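Local coordinates for molybdopterin biosynthesis moeA protein (PDB 1WU2) that probably acts in the late steps of molybdenum cofactor biosynthesis, where molybdenum is inserted into molybdopterin, at residues R38-D43 with K175-K180; D54-D59 with T107-G112; I63-T68 with A113-M118. All blocks are in the same frame, centred on the assembly; numbering follows the deposited sequence.

Contact 1: R38-D43 with K175-K180; sequences RVLAED and KKVPVK
The torsions of Leu40 and Val177 bring one methyl of each together. Leu40 holds CG beside its backbone N (chi1 -82°), with CD1 extended away from CA, which leaves CD2 as the branch that reaches across; Val177 offers CG2, the methyl anti to its own N. The two side chains meet at about a right angle, and CD2 of Leu40 lies 3.4 Å from CG2 of Val177, tighter than a usual methyl contact. Val179 is turned against another side chain: its CG1 sits 3.8 Å from CB of Arg38, while its CG2 lies near the guanidinium.

The backbones are tied by a single beta bridge between Leu40 and Val179, a case in which a loop crossing a strand steeply still borrows the bonding of a sheet. Lys180 N gives its hydrogen to Val39 O at 2.9 Å, whereas Ala41 N reaches Pro178 O at 3.2 Å along a nearly straight N-H line (176°). A water extends this pattern, accepting from Val39 N and donating to Lys180 O. A second water joins Ala41 O to Lys180 NZ, 2.7 Å from each, although the charge of that lysine is met chiefly by Glu23. Nearer solvent, OE2 of the exposed Glu42 rests 3.5 Å from CG of Pro178.

Strand 176-180 also pairs antiparallel with strand 27-31, through backbone bonds between Val177 and Val30 and between Val179 and Glu28; Glu28 forms a salt bridge with Arg38. The loop 38-43 therefore packs beside a two-stranded sheet, and Val319 of helix 300-319 touches both Val39 and Lys180.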
ATOM      1  N   ARG A  38       1.894   9.681  -5.928  1.00 29.11           N
ATOM      2  CA  ARG A  38       2.596  10.946  -5.740  1.00 29.10           C
ATOM      3  C   ARG A  38       2.010  11.747  -4.584  1.00 28.94           C
ATOM      4  O   ARG A  38       0.876  11.523  -4.167  1.00 28.74           O
ATOM      5  CB  ARG A  38       2.550  11.770  -7.023  1.00 29.07           C
ATOM      6  CG  ARG A  38       3.427  11.204  -8.119  1.00 29.58           C
ATOM      7  CD  ARG A  38       4.903  11.514  -7.926  1.00 30.36           C
ATOM      8  NE  ARG A  38       5.587  11.656  -9.207  1.00 31.42           N
ATOM      9  CZ  ARG A  38       6.544  12.534  -9.476  1.00 31.47           C
ATOM     10  NH1 ARG A  38       6.974  13.391  -8.556  1.00 31.42           N
ATOM     11  NH2 ARG A  38       7.081  12.551 -10.689  1.00 32.87           N
ATOM     12  N   VAL A  39       2.796  12.693  -4.084  1.00 28.93           N
ATOM     13  CA  VAL A  39       2.436  13.476  -2.910  1.00 28.88           C
ATOM     14  C   VAL A  39       2.125  14.911  -3.303  1.00 28.88           C
ATOM     15  O   VAL A  39       2.976  15.597  -3.856  1.00 28.76           O
ATOM     16  CB  VAL A  39       3.577  13.481  -1.879  1.00 28.77           C
ATOM     17  CG1 VAL A  39       3.141  14.185  -0.588  1.00 28.85           C
ATOM     18  CG2 VAL A  39       4.038  12.058  -1.600  1.00 28.81           C
ATOM     19  N   LEU A  40       0.910  15.359  -3.000  1.00 29.04           N
ATOM     20  CA  LEU A  40       0.475  16.718  -3.311  1.00 29.25           C
ATOM     21  C   LEU A  40       1.348  17.774  -2.640  1.00 29.29           C
ATOM     22  O   LEU A  40       1.592  17.714  -1.435  1.00 29.11           O
ATOM     23  CB  LEU A  40      -0.978  16.928  -2.878  1.00 29.39           C
ATOM     24  CG  LEU A  40      -2.068  16.437  -3.829  1.00 29.75           C
ATOM     25  CD1 LEU A  40      -3.428  16.744  -3.223  1.00 29.92           C
ATOM     26  CD2 LEU A  40      -1.934  17.088  -5.201  1.00 30.14           C
ATOM     27  N   ALA A  41       1.797  18.746  -3.434  1.00 29.38           N
ATOM     28  CA  ALA A  41       2.633  19.841  -2.947  1.00 29.54           C
ATOM     29  C   ALA A  41       1.838  20.864  -2.143  1.00 29.66           C
ATOM     30  O   ALA A  41       2.399  21.560  -1.296  1.00 29.72           O
ATOM     31  CB  ALA A  41       3.319  20.530  -4.112  1.00 29.54           C
ATOM     32  N   GLU A  42       0.541  20.963  -2.424  1.00 29.78           N
ATOM     33  CA  GLU A  42      -0.319  21.959  -1.787  1.00 29.91           C
ATOM     34  C   GLU A  42      -1.777  21.503  -1.706  1.00 29.44           C
ATOM     35  O   GLU A  42      -2.162  20.497  -2.302  1.00 29.47           O
ATOM     36  CB  GLU A  42      -0.241  23.283  -2.562  1.00 30.16           C
ATOM     37  CG  GLU A  42      -0.663  23.177  -4.025  1.00 31.34           C
ATOM     38  CD  GLU A  42      -0.480  24.475  -4.799  1.00 33.23           C
ATOM     39  OE1 GLU A  42      -0.820  25.554  -4.254  1.00 34.45           O
ATOM     40  OE2 GLU A  42      -0.002  24.417  -5.956  1.00 33.54           O
ATOM     41  N   ASP A  43      -2.578  22.257  -0.957  1.00 28.98           N
ATOM     42  CA  ASP A  43      -4.029  22.090  -0.957  1.00 28.71           C
ATOM     43  C   ASP A  43      -4.573  22.314  -2.372  1.00 28.68           C
ATOM     44  O   ASP A  43      -4.093  23.186  -3.099  1.00 28.85           O
ATOM     45  CB  ASP A  43      -4.693  23.100  -0.009  1.00 28.53           C
ATOM     46  CG  ASP A  43      -4.482  22.773   1.469  1.00 28.17           C
ATOM     47  OD1 ASP A  43      -4.108  21.632   1.821  1.00 26.30           O
ATOM     48  OD2 ASP A  43      -4.684  23.615   2.361  1.00 28.00           O
ATOM     49  N   LYS A 175      -5.492  19.177 -15.347  1.00 31.78           N
ATOM     50  CA  LYS A 175      -4.829  18.246 -16.261  1.00 32.05           C
ATOM     51  C   LYS A 175      -3.510  17.742 -15.683  1.00 32.02           C
ATOM     52  O   LYS A 175      -3.189  16.554 -15.788  1.00 31.98           O
ATOM     53  CB  LYS A 175      -4.567  18.920 -17.610  1.00 32.28           C
ATOM     54  CG  LYS A 175      -5.828  19.277 -18.389  1.00 33.20           C
ATOM     55  CD  LYS A 175      -5.484  19.961 -19.705  1.00 34.70           C
ATOM     56  CE  LYS A 175      -6.602  19.830 -20.733  1.00 35.61           C
ATOM     57  NZ  LYS A 175      -6.104  20.067 -22.122  1.00 36.61           N
ATOM     58  N   LYS A 176      -2.742  18.656 -15.095  1.00 31.96           N
ATOM     59  CA  LYS A 176      -1.462  18.327 -14.475  1.00 31.94           C
ATOM     60  C   LYS A 176      -1.419  18.880 -13.048  1.00 31.53           C
ATOM     61  O   LYS A 176      -1.428  20.097 -12.841  1.00 31.48           O
ATOM     62  CB  LYS A 176      -0.309  18.887 -15.306  1.00 32.08           C
ATOM     63  CG  LYS A 176      -0.235  18.327 -16.723  1.00 33.07           C
ATOM     64  CD  LYS A 176       0.893  18.972 -17.533  1.00 34.12           C
ATOM     65  CE  LYS A 176       2.260  18.408 -17.157  1.00 34.91           C
ATOM     66  NZ  LYS A 176       2.774  17.444 -18.170  1.00 35.75           N
ATOM     67  N   VAL A 177      -1.390  17.969 -12.076  1.00 31.10           N
ATOM     68  CA  VAL A 177      -1.474  18.311 -10.656  1.00 30.63           C
ATOM     69  C   VAL A 177      -0.087  18.539 -10.029  1.00 30.45           C
ATOM     70  O   VAL A 177       0.834  17.754 -10.254  1.00 30.28           O
ATOM     71  CB  VAL A 177      -2.251  17.214  -9.872  1.00 30.55           C
ATOM     72  CG1 VAL A 177      -1.463  15.900  -9.779  1.00 30.39           C
ATOM     73  CG2 VAL A 177      -2.643  17.706  -8.488  1.00 30.73           C
ATOM     74  N   PRO A 178       0.068  19.613  -9.252  1.00 30.17           N
ATOM     75  CA  PRO A 178       1.344  19.880  -8.578  1.00 29.98           C
ATOM     76  C   PRO A 178       1.649  18.885  -7.454  1.00 29.73           C
ATOM     77  O   PRO A 178       0.851  18.731  -6.533  1.00 29.77           O
ATOM     78  CB  PRO A 178       1.162  21.296  -8.017  1.00 30.04           C
ATOM     79  CG  PRO A 178      -0.307  21.495  -7.913  1.00 30.23           C
ATOM     80  CD  PRO A 178      -0.932  20.663  -8.978  1.00 30.07           C
ATOM     81  N   VAL A 179       2.797  18.219  -7.554  1.00 29.39           N
ATOM     82  CA  VAL A 179       3.271  17.279  -6.543  1.00 29.12           C
ATOM     83  C   VAL A 179       4.733  17.561  -6.201  1.00 28.97           C
ATOM     84  O   VAL A 179       5.444  18.210  -6.966  1.00 29.10           O
ATOM     85  CB  VAL A 179       3.126  15.809  -7.016  1.00 29.11           C
ATOM     86  CG1 VAL A 179       1.662  15.441  -7.179  1.00 28.54           C
ATOM     87  CG2 VAL A 179       3.897  15.557  -8.316  1.00 29.14           C
ATOM     88  N   LYS A 180       5.182  17.071  -5.052  1.00 28.63           N
ATOM     89  CA  LYS A 180       6.575  17.226  -4.651  1.00 28.42           C
ATOM     90  C   LYS A 180       7.490  16.432  -5.583  1.00 28.20           C
ATOM     91  O   LYS A 180       7.136  15.342  -6.043  1.00 27.73           O
ATOM     92  CB  LYS A 180       6.786  16.748  -3.211  1.00 28.36           C
ATOM     93  CG  LYS A 180       6.024  17.536  -2.159  1.00 28.40           C
ATOM     94  CD  LYS A 180       6.719  18.834  -1.801  1.00 28.22           C
ATOM     95  CE  LYS A 180       6.228  19.375  -0.470  1.00 28.07           C
ATOM     96  NZ  LYS A 180       6.871  20.670  -0.125  1.00 27.84           N
TER
HETATM   97  O   HOH W   1       5.674  13.187  -5.289  1.00 26.27           O
HETATM   98  O   HOH W   2       5.041  22.172  -1.471  1.00 35.22           O

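Contact 2: D54-D59 with T107-G112; sequences DRAAVD and TRIPKG
Arg55 and Arg108 lie opposite each other in an isolated beta bridge, with their CA atoms 4.7 Å apart; it fastens the short strand 55-56 to the loop that leads from strand 99-103 to strand 115-118 within the MoeA N-terminal region. It exemplifies how a loop of irregular shape can be held by a short patch of sheet-like bonding.

Backbone hydrogen bonds come first. Ile109 N donates to Asp54 O at 3.1 Å, and Ala56 N donates to Thr107 O at 3.0 Å. The same two carbonyl oxygens also receive CA-H contacts: Arg108 CA stands 3.4 Å from Asp54 O, and Arg55 CA comes a little less close to Thr107 O. Each oxygen is thus approached by one N-H and one weaker C-H.

Three polar side chains, those of Asp54, Arg55 and Thr107, find their partners outside the two segments. Asp54 OD1 accepts from Thr144 N, Thr107 OG1 bonds to Leu104 O, and Arg55, whose CB points away from the loop, bonds through NH2 to Gly206 O of the second subunit. Strand 55-56 thus contacts both this loop and, through Arg55, the second subunit.

Apolar packing falls to Ile109. With CG1 beside its backbone N and a second bend at chi2 (-51°), the chain brings CD1 to the bridged strand: CG1 is 4.0 Å from CB of Asp54, and the terminal CD1 settles 3.5 Å from Ala56 N and 4.0 Å from Ala56 CB.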
ATOM      1  N   ASP A  54     -28.844  23.718  -7.844  1.00 30.41           N
ATOM      2  CA  ASP A  54     -29.813  22.903  -7.107  1.00 31.01           C
ATOM      3  C   ASP A  54     -30.572  22.031  -8.101  1.00 31.56           C
ATOM      4  O   ASP A  54     -31.151  22.548  -9.049  1.00 31.40           O
ATOM      5  CB  ASP A  54     -30.824  23.776  -6.342  1.00 31.04           C
ATOM      6  CG  ASP A  54     -30.170  24.725  -5.346  1.00 31.34           C
ATOM      7  OD1 ASP A  54     -29.044  24.453  -4.890  1.00 31.34           O
ATOM      8  OD2 ASP A  54     -30.721  25.778  -4.957  1.00 32.35           O
ATOM      9  N   ARG A  55     -30.573  20.718  -7.874  1.00 32.33           N
ATOM     10  CA  ARG A  55     -31.189  19.756  -8.787  1.00 32.93           C
ATOM     11  C   ARG A  55     -32.291  18.967  -8.102  1.00 33.25           C
ATOM     12  O   ARG A  55     -32.238  18.728  -6.900  1.00 33.27           O
ATOM     13  CB  ARG A  55     -30.147  18.753  -9.278  1.00 33.16           C
ATOM     14  CG  ARG A  55     -28.945  19.364  -9.981  1.00 33.94           C
ATOM     15  CD  ARG A  55     -28.750  18.855 -11.397  1.00 34.65           C
ATOM     16  NE  ARG A  55     -27.358  18.582 -11.716  1.00 35.59           N
ATOM     17  CZ  ARG A  55     -26.939  18.109 -12.884  1.00 36.57           C
ATOM     18  NH1 ARG A  55     -27.807  17.850 -13.862  1.00 36.41           N
ATOM     19  NH2 ARG A  55     -25.641  17.897 -13.074  1.00 36.82           N
ATOM     20  N   ALA A  56     -33.277  18.538  -8.879  1.00 33.68           N
ATOM     21  CA  ALA A  56     -34.254  17.573  -8.400  1.00 34.10           C
ATOM     22  C   ALA A  56     -33.571  16.207  -8.358  1.00 34.44           C
ATOM     23  O   ALA A  56     -32.982  15.780  -9.343  1.00 34.40           O
ATOM     24  CB  ALA A  56     -35.459  17.540  -9.319  1.00 34.09           C
ATOM     25  N   ALA A  57     -33.637  15.538  -7.212  1.00 34.90           N
ATOM     26  CA  ALA A  57     -33.044  14.210  -7.040  1.00 35.26           C
ATOM     27  C   ALA A  57     -33.997  13.108  -7.498  1.00 35.58           C
ATOM     28  O   ALA A  57     -33.630  11.936  -7.520  1.00 35.64           O
ATOM     29  CB  ALA A  57     -32.663  13.993  -5.580  1.00 35.27           C
ATOM     30  N   VAL A  58     -35.217  13.496  -7.859  1.00 36.05           N
ATOM     31  CA  VAL A  58     -36.258  12.558  -8.251  1.00 36.41           C
ATOM     32  C   VAL A  58     -37.225  13.209  -9.252  1.00 36.61           C
ATOM     33  O   VAL A  58     -37.338  14.435  -9.309  1.00 36.56           O
ATOM     34  CB  VAL A  58     -37.025  12.070  -6.987  1.00 36.52           C
ATOM     35  CG1 VAL A  58     -38.001  13.136  -6.476  1.00 36.50           C
ATOM     36  CG2 VAL A  58     -37.735  10.760  -7.252  1.00 36.91           C
ATOM     37  N   ASP A  59     -37.907  12.387 -10.045  1.00 36.99           N
ATOM     38  CA  ASP A  59     -38.991  12.868 -10.901  1.00 37.40           C
ATOM     39  C   ASP A  59     -40.160  13.199  -9.992  1.00 37.67           C
ATOM     40  O   ASP A  59     -40.688  12.309  -9.328  1.00 37.71           O
ATOM     41  CB  ASP A  59     -39.434  11.807 -11.916  1.00 37.42           C
ATOM     42  CG  ASP A  59     -38.291  11.284 -12.763  1.00 37.99           C
ATOM     43  OD1 ASP A  59     -38.531  10.371 -13.579  1.00 38.71           O
ATOM     44  OD2 ASP A  59     -37.124  11.711 -12.682  1.00 38.88           O
ATOM     45  N   THR A 107     -33.249  18.247 -13.276  1.00 33.09           N
ATOM     46  CA  THR A 107     -33.799  19.560 -13.610  1.00 32.89           C
ATOM     47  C   THR A 107     -33.527  20.567 -12.495  1.00 32.59           C
ATOM     48  O   THR A 107     -33.660  20.247 -11.316  1.00 32.44           O
ATOM     49  CB  THR A 107     -35.318  19.467 -13.853  1.00 32.87           C
ATOM     50  OG1 THR A 107     -35.602  18.438 -14.807  1.00 32.99           O
ATOM     51  CG2 THR A 107     -35.851  20.733 -14.513  1.00 32.97           C
ATOM     52  N   ARG A 108     -33.158  21.784 -12.880  1.00 32.24           N
ATOM     53  CA  ARG A 108     -32.898  22.848 -11.925  1.00 32.12           C
ATOM     54  C   ARG A 108     -34.182  23.195 -11.186  1.00 31.78           C
ATOM     55  O   ARG A 108     -35.232  23.344 -11.804  1.00 31.78           O
ATOM     56  CB  ARG A 108     -32.362  24.089 -12.640  1.00 32.22           C
ATOM     57  CG  ARG A 108     -31.863  25.175 -11.700  1.00 32.40           C
ATOM     58  CD  ARG A 108     -32.001  26.566 -12.266  1.00 33.27           C
ATOM     59  NE  ARG A 108     -30.949  26.853 -13.235  1.00 33.78           N
ATOM     60  CZ  ARG A 108     -31.032  27.746 -14.217  1.00 33.71           C
ATOM     61  NH1 ARG A 108     -32.127  28.480 -14.390  1.00 33.68           N
ATOM     62  NH2 ARG A 108     -29.994  27.908 -15.031  1.00 33.87           N
ATOM     63  N   ILE A 109     -34.094  23.311  -9.866  1.00 31.47           N
ATOM     64  CA  ILE A 109     -35.254  23.647  -9.053  1.00 31.44           C
ATOM     65  C   ILE A 109     -35.737  25.033  -9.477  1.00 31.59           C
ATOM     66  O   ILE A 109     -34.960  25.988  -9.459  1.00 31.55           O
ATOM     67  CB  ILE A 109     -34.911  23.626  -7.540  1.00 31.22           C
ATOM     68  CG1 ILE A 109     -34.407  22.242  -7.099  1.00 30.84           C
ATOM     69  CG2 ILE A 109     -36.121  24.030  -6.709  1.00 31.22           C
ATOM     70  CD1 ILE A 109     -35.295  21.081  -7.491  1.00 30.10           C
ATOM     71  N   PRO A 110     -36.998  25.145  -9.894  1.00 31.80           N
ATOM     72  CA  PRO A 110     -37.550  26.443 -10.290  1.00 31.98           C
ATOM     73  C   PRO A 110     -37.432  27.488  -9.190  1.00 32.19           C
ATOM     74  O   PRO A 110     -37.410  27.142  -8.009  1.00 32.07           O
ATOM     75  CB  PRO A 110     -39.025  26.134 -10.560  1.00 31.95           C
ATOM     76  CG  PRO A 110     -39.071  24.688 -10.859  1.00 31.80           C
ATOM     77  CD  PRO A 110     -37.987  24.062 -10.044  1.00 31.87           C
ATOM     78  N   LYS A 111     -37.327  28.753  -9.586  1.00 32.63           N
ATOM     79  CA  LYS A 111     -37.484  29.867  -8.658  1.00 32.94           C
ATOM     80  C   LYS A 111     -38.786  29.666  -7.878  1.00 33.05           C
ATOM     81  O   LYS A 111     -39.799  29.256  -8.449  1.00 32.80           O
ATOM     82  CB  LYS A 111     -37.527  31.194  -9.421  1.00 33.07           C
ATOM     83  CG  LYS A 111     -36.961  32.387  -8.668  1.00 33.67           C
ATOM     84  CD  LYS A 111     -36.895  33.610  -9.581  1.00 34.74           C
ATOM     85  CE  LYS A 111     -36.018  34.712  -9.005  1.00 35.31           C
ATOM     86  NZ  LYS A 111     -36.316  36.035  -9.630  1.00 35.66           N
ATOM     87  N   GLY A 112     -38.740  29.924  -6.573  1.00 33.27           N
ATOM     88  CA  GLY A 112     -39.894  29.768  -5.707  1.00 33.49           C
ATOM     89  C   GLY A 112     -39.903  28.466  -4.926  1.00 33.69           C
ATOM     90  O   GLY A 112     -40.299  28.452  -3.762  1.00 33.81           O
TER

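Contact 3: I63-T68 with A113-M118; sequences IRAEDT and ANAVIM
Ile63 and Ala115 form the close-packed part of this contact, an antiparallel hydrogen-bonded pair with side chains on the same face of the sheet. Ile63 N donates to Ala115 O at 2.9 Å, and the return bond from Ala115 N to Ile63 O is weak. On the shared face the methyls fill in: CB of Ala65 lies 4.1 Å from CB of Ala115, and CG2 of Ile63 meets CG2 of Ile117 at 4.4 Å. These four residues are buried.

The weak return bond is consistent with a bulge. Asn114 and Ala115 both face Ile63, making a classic beta bulge, and Ile63 O is shared between their two N-H groups; Asn114 N reaches it at 3.3 Å. The bulge sits at the start of strand 115-118, which borders the six-stranded mixed sheet and runs beside strand 60-63, and beyond it the regular strand pairing ends.

Past the bulge the contact becomes more polar and more open. With CG of Asn114 between its backbone N and carbonyl carbon (chi1 67°), the amide is directed at the loop after Ile63 and its two ends serve different partners. OD1 accepts from Ala65 N at 2.9 Å, on a lone pair and along a nearly straight N-H line (172°). ND2 meets the carboxylate of the exposed Glu66, whose plane is turned 56° from the amide: the bond from ND2 to OE2, on its syn lone pair, measures 3.1 Å, and the one from ND2 to OE1 is weak. Glu66 itself opens a short 3-10 turn, after which Ala65 O accepts from both the backbone N and OG1 of Thr68.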
ATOM      1  N   ILE A  63     -42.418  22.016  -5.107  1.00 42.26           N
ATOM      2  CA  ILE A  63     -43.415  22.710  -4.297  1.00 43.05           C
ATOM      3  C   ILE A  63     -42.747  23.588  -3.249  1.00 44.28           C
ATOM      4  O   ILE A  63     -41.522  23.703  -3.209  1.00 44.13           O
ATOM      5  CB  ILE A  63     -44.344  21.680  -3.605  1.00 42.84           C
ATOM      6  CG1 ILE A  63     -43.551  20.786  -2.643  1.00 42.54           C
ATOM      7  CG2 ILE A  63     -45.061  20.830  -4.648  1.00 42.44           C
ATOM      8  CD1 ILE A  63     -44.412  20.059  -1.633  1.00 42.24           C
ATOM      9  N   ARG A  64     -43.569  24.213  -2.411  1.00 45.93           N
ATOM     10  CA  ARG A  64     -43.096  24.857  -1.197  1.00 47.34           C
ATOM     11  C   ARG A  64     -43.296  23.861  -0.068  1.00 48.72           C
ATOM     12  O   ARG A  64     -44.401  23.352   0.119  1.00 49.03           O
ATOM     13  CB  ARG A  64     -43.892  26.128  -0.900  1.00 47.44           C
ATOM     14  CG  ARG A  64     -44.093  27.053  -2.091  1.00 48.00           C
ATOM     15  CD  ARG A  64     -42.923  27.972  -2.337  1.00 49.11           C
ATOM     16  NE  ARG A  64     -42.860  29.038  -1.335  1.00 50.35           N
ATOM     17  CZ  ARG A  64     -43.153  30.321  -1.555  1.00 51.36           C
ATOM     18  NH1 ARG A  64     -43.535  30.748  -2.756  1.00 51.76           N
ATOM     19  NH2 ARG A  64     -43.058  31.193  -0.558  1.00 51.74           N
ATOM     20  N   ALA A  65     -42.228  23.564   0.666  1.00 50.58           N
ATOM     21  CA  ALA A  65     -42.315  22.709   1.847  1.00 52.07           C
ATOM     22  C   ALA A  65     -43.294  23.300   2.859  1.00 53.47           C
ATOM     23  O   ALA A  65     -44.050  22.573   3.498  1.00 53.72           O
ATOM     24  CB  ALA A  65     -40.935  22.541   2.478  1.00 52.21           C
ATOM     25  N   GLU A  66     -43.286  24.628   2.969  1.00 55.12           N
ATOM     26  CA  GLU A  66     -44.122  25.360   3.922  1.00 56.22           C
ATOM     27  C   GLU A  66     -45.620  25.107   3.716  1.00 56.69           C
ATOM     28  O   GLU A  66     -46.390  25.115   4.674  1.00 56.82           O
ATOM     29  CB  GLU A  66     -43.843  26.869   3.820  1.00 56.51           C
ATOM     30  CG  GLU A  66     -42.491  27.313   4.377  1.00 57.40           C
ATOM     31  CD  GLU A  66     -41.319  26.971   3.467  1.00 58.36           C
ATOM     32  OE1 GLU A  66     -41.392  27.250   2.245  1.00 58.89           O
ATOM     33  OE2 GLU A  66     -40.318  26.420   3.975  1.00 59.06           O
ATOM     34  N   ASP A  67     -46.019  24.881   2.465  1.00 57.22           N
ATOM     35  CA  ASP A  67     -47.427  24.698   2.105  1.00 57.64           C
ATOM     36  C   ASP A  67     -48.058  23.387   2.580  1.00 57.80           C
ATOM     37  O   ASP A  67     -49.274  23.226   2.492  1.00 57.89           O
ATOM     38  CB  ASP A  67     -47.587  24.777   0.580  1.00 57.77           C
ATOM     39  CG  ASP A  67     -47.409  26.185   0.044  1.00 58.10           C
ATOM     40  OD1 ASP A  67     -47.414  27.146   0.842  1.00 58.73           O
ATOM     41  OD2 ASP A  67     -47.249  26.418  -1.170  1.00 58.21           O
ATOM     42  N   THR A  68     -47.243  22.455   3.070  1.00 57.92           N
ATOM     43  CA  THR A  68     -47.716  21.112   3.404  1.00 58.02           C
ATOM     44  C   THR A  68     -47.491  20.740   4.872  1.00 58.19           C
ATOM     45  O   THR A  68     -47.601  19.571   5.235  1.00 58.16           O
ATOM     46  CB  THR A  68     -47.009  20.079   2.497  1.00 58.00           C
ATOM     47  OG1 THR A  68     -45.605  20.070   2.773  1.00 57.90           O
ATOM     48  CG2 THR A  68     -47.089  20.485   1.028  1.00 58.01           C
ATOM     49  N   ALA A 113     -39.477  27.373  -5.559  1.00 33.85           N
ATOM     50  CA  ALA A 113     -39.522  26.052  -4.931  1.00 33.99           C
ATOM     51  C   ALA A 113     -38.330  25.805  -4.010  1.00 34.13           C
ATOM     52  O   ALA A 113     -37.202  26.193  -4.316  1.00 34.12           O
ATOM     53  CB  ALA A 113     -39.594  24.964  -5.989  1.00 33.94           C
ATOM     54  N   ASN A 114     -38.601  25.163  -2.876  1.00 34.26           N
ATOM     55  CA  ASN A 114     -37.552  24.718  -1.960  1.00 34.54           C
ATOM     56  C   ASN A 114     -37.648  23.225  -1.621  1.00 34.94           C
ATOM     57  O   ASN A 114     -36.958  22.749  -0.723  1.00 34.89           O
ATOM     58  CB  ASN A 114     -37.539  25.579  -0.684  1.00 34.41           C
ATOM     59  CG  ASN A 114     -38.786  25.401   0.171  1.00 34.18           C
ATOM     60  OD1 ASN A 114     -39.766  24.804  -0.258  1.00 33.56           O
ATOM     61  ND2 ASN A 114     -38.749  25.930   1.389  1.00 33.83           N
ATOM     62  N   ALA A 115     -38.484  22.491  -2.356  1.00 35.51           N
ATOM     63  CA  ALA A 115     -38.621  21.045  -2.170  1.00 36.08           C
ATOM     64  C   ALA A 115     -39.206  20.355  -3.402  1.00 36.81           C
ATOM     65  O   ALA A 115     -39.788  20.999  -4.270  1.00 36.75           O
ATOM     66  CB  ALA A 115     -39.481  20.753  -0.948  1.00 36.02           C
ATOM     67  N   VAL A 116     -39.034  19.037  -3.467  1.00 37.77           N
ATOM     68  CA  VAL A 116     -39.615  18.215  -4.525  1.00 38.61           C
ATOM     69  C   VAL A 116     -40.234  16.948  -3.924  1.00 39.57           C
ATOM     70  O   VAL A 116     -39.610  16.264  -3.114  1.00 39.41           O
ATOM     71  CB  VAL A 116     -38.572  17.828  -5.601  1.00 38.59           C
ATOM     72  CG1 VAL A 116     -39.221  17.009  -6.715  1.00 38.47           C
ATOM     73  CG2 VAL A 116     -37.906  19.074  -6.186  1.00 38.48           C
ATOM     74  N   ILE A 117     -41.467  16.657  -4.330  1.00 40.94           N
ATOM     75  CA  ILE A 117     -42.194  15.471  -3.876  1.00 42.03           C
ATOM     76  C   ILE A 117     -42.226  14.442  -4.999  1.00 43.11           C
ATOM     77  O   ILE A 117     -42.495  14.779  -6.146  1.00 43.03           O
ATOM     78  CB  ILE A 117     -43.642  15.836  -3.412  1.00 42.04           C
ATOM     79  CG1 ILE A 117     -44.390  14.592  -2.908  1.00 42.06           C
ATOM     80  CG2 ILE A 117     -44.456  16.502  -4.540  1.00 42.06           C
ATOM     81  CD1 ILE A 117     -44.319  14.389  -1.418  1.00 42.54           C
HETATM   82  N   MSE A 118     -41.951  13.187  -4.655  1.00 44.54           N
HETATM   83  CA  MSE A 118     -41.969  12.094  -5.625  1.00 45.66           C
HETATM   84  C   MSE A 118     -43.329  11.992  -6.307  1.00 46.44           C
HETATM   85  O   MSE A 118     -44.368  12.189  -5.675  1.00 46.52           O
HETATM   86  CB  MSE A 118     -41.655  10.771  -4.933  1.00 45.92           C
HETATM   87  CG  MSE A 118     -40.272  10.700  -4.328  1.00 46.71           C
HETATM   88 SE   MSE A 118     -39.901   8.925  -3.666  1.00 49.91          SE
HETATM   89  CE  MSE A 118     -39.521   8.055  -5.358  1.00 48.05           C
TER

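Each contact is partly buried, contact 1 lying nearer the chain's centre (about 14 Å from it to the contact's centre) than contacts 2 and 3 (about 38 and 44 Å). Contacts 2 and 3 belong together: their centres are about 11 Å apart, their segments alternate along the chain, and Ile109 of the first packs on Val116 of the second, so both involve strand 115-118 or its preceding loop. Contact 1 closes the long loop that contains the other two. Contact 1 adds bridging waters to its isolated bridge, contact 2 relies on main-chain bonds and one isoleucine, while its Arg55 reaches the second subunit, and contact 3 joins its segments by clear side-chain hydrogen bonds through Asn114.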